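Local atomic coordinates of PTS system, cellobiose-specific IIA component (Bacillus anthracis, PDB entry 3K1S), a protein that probably relays a phosphoryl group from the carrier protein HPr to the IIB component during phosphotransferase uptake of cellobiose. Residues 14-19 with 82-87; 23-28 with 45-50. One frame throughout, in Å; residues are numbered along the deposited sequence.

Interaction 1 of 2, residues 14-19 with 82-87; sequences QLILNS and QDHLMN. With MG (magnesium ion), chain M.
Ser19 lies beside Leu85, their CA atoms 4.9 Å apart, where the short helical segments 14-19 and 82-87 run nearly parallel at 24° with their axes 8.5 Å from each other. The hydroxyl of Ser19 is the tight point: its OG sits 3.1 Å from Leu85 CA and also touches CB and CD1 of that leucine. The same OG donates to Leu15 O at 2.7 Å, one turn back, while Ser19 N reaches that carbonyl oxygen from the opposite face of its plane, so the polar group is satisfied within its own helix although it faces apolar atoms. These segments join the first and last helices of a three-helix, spectrin repeat-like bundle. Leu15 CD2 meets Leu85 CD2 at 4.2 Å. Gln82 starts out away from the partner helix, but the bend at chi2 (-71°) brings its amide back, and NE2 lies 3.5 Å from Leu15 CD1 while donating a hydrogen bond to Gln59 OE1 on helix 38-67. Ile16 CG1 approaches His84 CD2 obliquely, at 4.1 Å. Beyond this interface, Asp83 OD1 binds a magnesium ion at 2.1 Å, together with Asp83 of each of the two other subunits and three waters.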
ATOM      1  N   GLN A  14      -3.347  -8.446  17.043  1.00 21.60           N
ATOM      2  CA  GLN A  14      -2.210  -7.681  17.550  1.00 24.11           C
ATOM      3  C   GLN A  14      -1.538  -6.896  16.431  1.00 24.72           C
ATOM      4  O   GLN A  14      -1.135  -5.748  16.623  1.00 24.79           O
ATOM      5  CB  GLN A  14      -1.175  -8.606  18.214  1.00 24.41           C
ATOM      6  CG  GLN A  14      -1.680  -9.368  19.445  1.00 27.58           C
ATOM      7  CD  GLN A  14      -1.656  -8.540  20.719  1.00 38.28           C
ATOM      8  OE1 GLN A  14      -2.114  -7.392  20.744  1.00 37.55           O
ATOM      9  NE2 GLN A  14      -1.125  -9.126  21.794  1.00 29.38           N
ATOM     10  N   LEU A  15      -1.403  -7.527  15.267  1.00 26.54           N
ATOM     11  CA  LEU A  15      -0.828  -6.866  14.099  1.00 26.10           C
ATOM     12  C   LEU A  15      -1.684  -5.687  13.648  1.00 22.73           C
ATOM     13  O   LEU A  15      -1.160  -4.650  13.259  1.00 26.18           O
ATOM     14  CB  LEU A  15      -0.654  -7.850  12.939  1.00 24.53           C
ATOM     15  CG  LEU A  15       0.509  -8.840  12.986  1.00 24.60           C
ATOM     16  CD1 LEU A  15       0.376  -9.828  11.841  1.00 28.53           C
ATOM     17  CD2 LEU A  15       1.858  -8.141  12.932  1.00 27.28           C
ATOM     18  N   ILE A  16      -2.999  -5.860  13.700  1.00 22.76           N
ATOM     19  CA  ILE A  16      -3.945  -4.834  13.258  1.00 20.07           C
ATOM     20  C   ILE A  16      -3.937  -3.663  14.243  1.00 20.48           C
ATOM     21  O   ILE A  16      -3.902  -2.496  13.836  1.00 20.91           O
ATOM     22  CB  ILE A  16      -5.368  -5.431  13.027  1.00 21.29           C
ATOM     23  CG1 ILE A  16      -5.330  -6.437  11.859  1.00 21.17           C
ATOM     24  CG2 ILE A  16      -6.409  -4.329  12.751  1.00 18.75           C
ATOM     25  CD1 ILE A  16      -6.591  -7.292  11.685  1.00 18.37           C
ATOM     26  N   LEU A  17      -3.921  -3.974  15.537  1.00 19.11           N
ATOM     27  CA  LEU A  17      -3.849  -2.943  16.570  1.00 19.42           C
ATOM     28  C   LEU A  17      -2.635  -2.023  16.376  1.00 20.62           C
ATOM     29  O   LEU A  17      -2.786  -0.804  16.249  1.00 19.35           O
ATOM     30  CB  LEU A  17      -3.826  -3.573  17.969  1.00 20.49           C
ATOM     31  CG  LEU A  17      -3.767  -2.646  19.189  1.00 21.41           C
ATOM     32  CD1 LEU A  17      -5.009  -1.777  19.278  1.00 24.77           C
ATOM     33  CD2 LEU A  17      -3.604  -3.466  20.460  1.00 28.17           C
ATOM     34  N   ASN A  18      -1.446  -2.624  16.353  1.00 19.03           N
ATOM     35  CA  ASN A  18      -0.178  -1.896  16.280  1.00 22.03           C
ATOM     36  C   ASN A  18       0.043  -1.210  14.932  1.00 22.26           C
ATOM     37  O   ASN A  18       0.386  -0.027  14.884  1.00 25.12           O
ATOM     38  CB  ASN A  18       0.995  -2.829  16.625  1.00 20.41           C
ATOM     39  CG  ASN A  18       0.977  -3.269  18.081  1.00 23.42           C
ATOM     40  OD1 ASN A  18       1.437  -2.544  18.969  1.00 20.95           O
ATOM     41  ND2 ASN A  18       0.445  -4.466  18.332  1.00 21.56           N
ATOM     42  N   SER A  19      -0.151  -1.957  13.845  1.00 20.56           N
ATOM     43  CA  SER A  19      -0.109  -1.398  12.488  1.00 22.01           C
ATOM     44  C   SER A  19      -1.108  -0.256  12.300  1.00 20.13           C
ATOM     45  O   SER A  19      -0.784   0.757  11.683  1.00 23.80           O
ATOM     46  CB  SER A  19      -0.385  -2.484  11.443  1.00 20.02           C
ATOM     47  OG  SER A  19       0.593  -3.505  11.498  1.00 27.21           O
ATOM     48  N   GLN A  82      -1.780  -8.847   7.644  1.00 25.05           N
ATOM     49  CA  GLN A  82      -0.549  -8.664   6.883  1.00 24.66           C
ATOM     50  C   GLN A  82      -0.641  -7.420   5.999  1.00 24.79           C
ATOM     51  O   GLN A  82       0.325  -6.663   5.885  1.00 24.85           O
ATOM     52  CB  GLN A  82      -0.247  -9.906   6.045  1.00 25.84           C
ATOM     53  CG  GLN A  82       0.176 -11.113   6.868  1.00 25.80           C
ATOM     54  CD  GLN A  82       1.559 -10.945   7.464  1.00 34.59           C
ATOM     55  OE1 GLN A  82       2.530 -10.703   6.748  1.00 30.15           O
ATOM     56  NE2 GLN A  82       1.654 -11.072   8.784  1.00 36.31           N
ATOM     57  N   ASP A  83      -1.806  -7.216   5.385  1.00 23.94           N
ATOM     58  CA  ASP A  83      -2.056  -6.050   4.540  1.00 23.91           C
ATOM     59  C   ASP A  83      -1.890  -4.767   5.350  1.00 24.56           C
ATOM     60  O   ASP A  83      -1.212  -3.827   4.915  1.00 23.30           O
ATOM     61  CB  ASP A  83      -3.463  -6.109   3.924  1.00 23.09           C
ATOM     62  CG  ASP A  83      -3.554  -7.045   2.722  1.00 23.77           C
ATOM     63  OD1 ASP A  83      -2.550  -7.218   1.996  1.00 27.58           O
ATOM     64  OD2 ASP A  83      -4.654  -7.591   2.481  1.00 23.19           O
ATOM     65  N   HIS A  84      -2.492  -4.738   6.536  1.00 23.90           N
ATOM     66  CA  HIS A  84      -2.387  -3.575   7.422  1.00 23.83           C
ATOM     67  C   HIS A  84      -0.950  -3.257   7.827  1.00 22.16           C
ATOM     68  O   HIS A  84      -0.564  -2.090   7.843  1.00 24.51           O
ATOM     69  CB  HIS A  84      -3.282  -3.721   8.657  1.00 19.51           C
ATOM     70  CG  HIS A  84      -4.705  -3.343   8.412  1.00 27.78           C
ATOM     71  ND1 HIS A  84      -5.082  -2.077   8.015  1.00 31.32           N
ATOM     72  CD2 HIS A  84      -5.849  -4.064   8.499  1.00 34.26           C
ATOM     73  CE1 HIS A  84      -6.394  -2.033   7.869  1.00 34.49           C
ATOM     74  NE2 HIS A  84      -6.884  -3.227   8.155  1.00 36.60           N
ATOM     75  N   LEU A  85      -0.160  -4.284   8.143  1.00 24.76           N
ATOM     76  CA  LEU A  85       1.234  -4.077   8.550  1.00 22.93           C
ATOM     77  C   LEU A  85       2.035  -3.454   7.419  1.00 22.94           C
ATOM     78  O   LEU A  85       2.690  -2.428   7.608  1.00 22.53           O
ATOM     79  CB  LEU A  85       1.889  -5.383   9.003  1.00 26.51           C
ATOM     80  CG  LEU A  85       3.403  -5.331   9.286  1.00 28.53           C
ATOM     81  CD1 LEU A  85       3.716  -4.417  10.461  1.00 32.93           C
ATOM     82  CD2 LEU A  85       3.958  -6.715   9.536  1.00 29.41           C
HETATM   83  N   MSE A  86       1.974  -4.081   6.246  1.00 20.58           N
HETATM   84  CA  MSE A  86       2.649  -3.571   5.057  1.00 23.57           C
HETATM   85  C   MSE A  86       2.118  -2.200   4.618  1.00 23.18           C
HETATM   86  O   MSE A  86       2.887  -1.364   4.139  1.00 23.67           O
HETATM   87  CB  MSE A  86       2.582  -4.588   3.906  1.00 23.81           C
HETATM   88  CG  MSE A  86       3.428  -5.833   4.161  1.00 31.99           C
HETATM   89 SE   MSE A  86       5.350  -5.435   4.343  1.00 48.30          SE
HETATM   90  CE  MSE A  86       5.790  -5.261   2.441  1.00 30.09           C
ATOM     91  N   ASN A  87       0.817  -1.973   4.795  1.00 22.37           N
ATOM     92  CA  ASN A  87       0.209  -0.669   4.520  1.00 23.22           C
ATOM     93  C   ASN A  87       0.725   0.452   5.428  1.00 23.98           C
ATOM     94  O   ASN A  87       1.003   1.559   4.961  1.00 25.55           O
ATOM     95  CB  ASN A  87      -1.321  -0.732   4.614  1.00 22.19           C
ATOM     96  CG  ASN A  87      -1.976   0.540   4.113  1.00 20.02           C
ATOM     97  OD1 ASN A  87      -1.740   0.959   2.983  1.00 26.90           O
ATOM     98  ND2 ASN A  87      -2.782   1.171   4.959  1.00 20.60           N
TER
HETATM   99 MG    MG M 107      -1.615  -8.868   1.154  1.00 22.40          MG
HETATM  100  O   HOH W   1      -3.636  -9.554   0.801  1.00 26.19           O
HETATM  101  O   HOH W   2      -1.542  -9.578   2.832  1.00 19.98           O
HETATM  102  O   HOH W   3      -0.576 -10.303   0.020  1.00 21.24           O

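Interaction 2 of 2, residues 23-28 with 45-50; sequences RSFAME and MVKAKE. With NA (sodium ion), chain K.
Phe25 and Ala48 meet in the antiparallel pairing of helices 10-34 and 38-67, the first two helices of the three-helix, spectrin repeat-like bundle. The segments 23-28 and 45-50 run at 165° to each other, and their axes come within 7.8 Å, a close approach consistent with the small side chains of Ala26 and Ala48. Ala48 CB reaches to 4.0 Å from Ala26 N and touches Phe25 CB at 3.8 Å, so the methyl group fits against both the backbone and the root of the aromatic side chain. With CG anti to its own carbonyl carbon (chi1 -80°), Phe25 lays its ring along the flank of the facing helix, where CD2 rests 3.6 Å from Lys47 O. Toward the bundle core, Met45, a selenomethionine, bends at chi2 and chi3 to bring SE within 4.2 Å of Ala26 CA; the same side chain also packs on Ala96 and Ile99, tying helix 76-108 to this pair. On the other side of helix 10-34, Arg23 forms a salt bridge with Glu93 of the third subunit. At the solvent side of the contact, Lys47 CB makes a CH-pi contact with the ring of Phe25; the aliphatic chain runs extended past the ring before its end leads off. Lys47 CD lies 3.9 Å from Phe25 CE1, and Lys47 CB stands over the ring centre, 3.6 Å from the centroid of Phe25 and only 6° off the ring normal.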
ATOM      1  N   ARG A  23      -0.258   3.565  11.341  1.00 21.99           N
ATOM      2  CA  ARG A  23      -0.851   4.323  10.283  0.50 21.85           C
ATOM      3  C   ARG A  23      -1.488   5.606  10.825  1.00 20.75           C
ATOM      4  O   ARG A  23      -1.303   6.652  10.274  1.00 23.93           O
ATOM      5  CB  ARG A  23      -1.894   3.479   9.562  0.50 21.36           C
ATOM      6  CG  ARG A  23      -2.478   4.126   8.372  0.50 25.28           C
ATOM      7  CD  ARG A  23      -3.827   3.559   7.992  0.50 26.57           C
ATOM      8  NE  ARG A  23      -4.569   4.558   7.244  0.50 32.14           N
ATOM      9  CZ  ARG A  23      -5.448   5.400   7.777  0.50 37.76           C
ATOM     10  NH1 ARG A  23      -5.732   5.339   9.067  0.50 37.26           N
ATOM     11  NH2 ARG A  23      -6.047   6.302   7.022  0.50 35.94           N
ATOM     12  N   SER A  24      -2.186   5.498  11.933  1.00 20.22           N
ATOM     13  CA  SER A  24      -2.785   6.660  12.588  1.00 19.97           C
ATOM     14  C   SER A  24      -1.756   7.727  12.974  1.00 21.07           C
ATOM     15  O   SER A  24      -1.996   8.926  12.781  1.00 23.92           O
ATOM     16  CB  SER A  24      -3.592   6.227  13.813  1.00 18.96           C
ATOM     17  OG  SER A  24      -4.712   5.451  13.413  1.00 22.00           O
ATOM     18  N   PHE A  25      -0.614   7.304  13.511  1.00 19.72           N
ATOM     19  CA  PHE A  25       0.441   8.258  13.881  1.00 21.16           C
ATOM     20  C   PHE A  25       0.976   8.965  12.648  1.00 20.29           C
ATOM     21  O   PHE A  25       1.160  10.184  12.650  1.00 21.24           O
ATOM     22  CB  PHE A  25       1.585   7.584  14.654  1.00 20.48           C
ATOM     23  CG  PHE A  25       1.291   7.350  16.123  1.00 20.02           C
ATOM     24  CD1 PHE A  25       0.795   8.373  16.925  1.00 20.46           C
ATOM     25  CD2 PHE A  25       1.547   6.107  16.706  1.00 20.06           C
ATOM     26  CE1 PHE A  25       0.541   8.169  18.278  1.00 20.64           C
ATOM     27  CE2 PHE A  25       1.300   5.886  18.057  1.00 22.87           C
ATOM     28  CZ  PHE A  25       0.795   6.922  18.850  1.00 26.89           C
ATOM     29  N   ALA A  26       1.208   8.200  11.587  1.00 20.51           N
ATOM     30  CA  ALA A  26       1.712   8.762  10.337  1.00 21.29           C
ATOM     31  C   ALA A  26       0.754   9.800   9.750  1.00 22.12           C
ATOM     32  O   ALA A  26       1.187  10.870   9.332  1.00 25.14           O
ATOM     33  CB  ALA A  26       2.013   7.653   9.328  1.00 21.23           C
HETATM   34  N   MSE A  27      -0.541   9.496   9.726  1.00 21.96           N
HETATM   35  CA  MSE A  27      -1.527  10.444   9.196  1.00 26.37           C
HETATM   36  C   MSE A  27      -1.678  11.672  10.106  1.00 26.72           C
HETATM   37  O   MSE A  27      -1.825  12.795   9.620  1.00 27.76           O
HETATM   38  CB  MSE A  27      -2.887   9.771   8.953  1.00 25.33           C
HETATM   39  CG  MSE A  27      -2.884   8.702   7.859  1.00 31.50           C
HETATM   40 SE   MSE A  27      -2.167   9.253   6.106  1.00 45.03          SE
HETATM   41  CE  MSE A  27      -3.403  10.717   5.700  1.00 40.24           C
ATOM     42  N   GLU A  28      -1.635  11.454  11.419  1.00 26.16           N
ATOM     43  CA  GLU A  28      -1.661  12.556  12.382  1.00 25.06           C
ATOM     44  C   GLU A  28      -0.481  13.494  12.133  1.00 23.85           C
ATOM     45  O   GLU A  28      -0.639  14.718  12.140  1.00 23.94           O
ATOM     46  CB  GLU A  28      -1.685  12.027  13.824  1.00 24.56           C
ATOM     47  CG  GLU A  28      -3.029  11.345  14.190  1.00 28.22           C
ATOM     48  CD  GLU A  28      -2.922  10.258  15.266  1.00 29.05           C
ATOM     49  OE1 GLU A  28      -1.826  10.025  15.826  1.00 30.11           O
ATOM     50  OE2 GLU A  28      -3.956   9.620  15.548  1.00 32.28           O
HETATM   51  N   MSE A  45       5.850  11.031  13.849  1.00 26.21           N
HETATM   52  CA  MSE A  45       6.592  10.094  13.003  1.00 27.68           C
HETATM   53  C   MSE A  45       7.439   9.123  13.831  1.00 26.78           C
HETATM   54  O   MSE A  45       7.537   7.935  13.506  1.00 27.43           O
HETATM   55  CB  MSE A  45       7.455  10.841  11.979  1.00 27.45           C
HETATM   56  CG  MSE A  45       6.638  11.493  10.867  1.00 34.04           C
HETATM   57 SE   MSE A  45       5.628  10.181   9.799  1.00 41.72          SE
HETATM   58  CE  MSE A  45       7.153   9.414   8.831  1.00 26.97           C
ATOM     59  N   VAL A  46       8.042   9.629  14.902  1.00 26.22           N
ATOM     60  CA  VAL A  46       8.789   8.790  15.836  1.00 26.13           C
ATOM     61  C   VAL A  46       7.870   7.719  16.422  1.00 25.91           C
ATOM     62  O   VAL A  46       8.246   6.550  16.520  1.00 26.62           O
ATOM     63  CB  VAL A  46       9.437   9.623  16.978  1.00 28.79           C
ATOM     64  CG1 VAL A  46       9.911   8.715  18.112  1.00 27.49           C
ATOM     65  CG2 VAL A  46      10.599  10.465  16.446  1.00 24.61           C
ATOM     66  N   LYS A  47       6.660   8.121  16.801  1.00 25.82           N
ATOM     67  CA  LYS A  47       5.699   7.191  17.382  1.00 24.39           C
ATOM     68  C   LYS A  47       5.197   6.194  16.348  1.00 22.77           C
ATOM     69  O   LYS A  47       4.972   5.028  16.663  1.00 21.98           O
ATOM     70  CB  LYS A  47       4.540   7.941  18.036  1.00 25.58           C
ATOM     71  CG  LYS A  47       4.934   8.612  19.341  1.00 27.29           C
ATOM     72  CD  LYS A  47       3.836   9.525  19.837  1.00 32.96           C
ATOM     73  CE  LYS A  47       4.314  10.365  21.007  1.00 34.12           C
ATOM     74  NZ  LYS A  47       3.162  11.084  21.623  1.00 47.27           N
ATOM     75  N   ALA A  48       5.040   6.656  15.112  1.00 21.30           N
ATOM     76  CA  ALA A  48       4.709   5.776  14.005  1.00 22.74           C
ATOM     77  C   ALA A  48       5.739   4.658  13.932  1.00 23.04           C
ATOM     78  O   ALA A  48       5.383   3.480  13.947  1.00 26.58           O
ATOM     79  CB  ALA A  48       4.660   6.552  12.701  1.00 20.17           C
ATOM     80  N   LYS A  49       7.015   5.039  13.883  1.00 24.88           N
ATOM     81  CA  LYS A  49       8.116   4.089  13.802  1.00 25.08           C
ATOM     82  C   LYS A  49       8.061   3.074  14.936  1.00 24.76           C
ATOM     83  O   LYS A  49       8.193   1.866  14.701  1.00 24.97           O
ATOM     84  CB  LYS A  49       9.467   4.821  13.799  1.00 26.14           C
ATOM     85  CG  LYS A  49      10.702   3.910  13.773  1.00 30.68           C
ATOM     86  CD  LYS A  49      10.535   2.694  12.844  1.00 48.43           C
ATOM     87  CE  LYS A  49      10.636   3.060  11.368  1.00 52.26           C
ATOM     88  NZ  LYS A  49      10.345   1.888  10.495  1.00 56.85           N
ATOM     89  N   GLU A  50       7.866   3.571  16.155  1.00 23.70           N
ATOM     90  CA  GLU A  50       7.790   2.721  17.338  0.50 24.83           C
ATOM     91  C   GLU A  50       6.679   1.681  17.212  1.00 25.59           C
ATOM     92  O   GLU A  50       6.860   0.524  17.584  1.00 27.66           O
ATOM     93  CB  GLU A  50       7.587   3.568  18.596  0.50 26.36           C
ATOM     94  CG  GLU A  50       8.819   4.349  19.014  0.50 25.46           C
ATOM     95  CD  GLU A  50       9.980   3.447  19.357  0.50 29.88           C
ATOM     96  OE1 GLU A  50       9.748   2.235  19.546  0.50 32.20           O
ATOM     97  OE2 GLU A  50      11.124   3.945  19.443  0.50 38.69           O
TER
HETATM   98 NA    NA K 108      10.360   0.431  19.456  1.00 55.28          NA

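How the interactions relate
Both contacts draw on helix 10-34, which pairs with helix 76-108 in interaction 1 and, further along, with helix 38-67 in interaction 2. One pairing is therefore near-parallel and the other antiparallel, as the up-down-up course of a three-helix bundle requires. Their centres lie about 13 Å apart, and they meet where Asn87 ND2 packs on Arg23 CD at 4.0 Å. Each also borders the third subunit: Asn87 OD1 is hydrogen-bonded to Thr90 OG1 of that subunit on the interaction 1 side, and Met27 of interaction 2 packs on Glu97 of the third subunit. Of the two, interaction 1 alone contributes a ligand, Asp83, to the intersubunit magnesium ion.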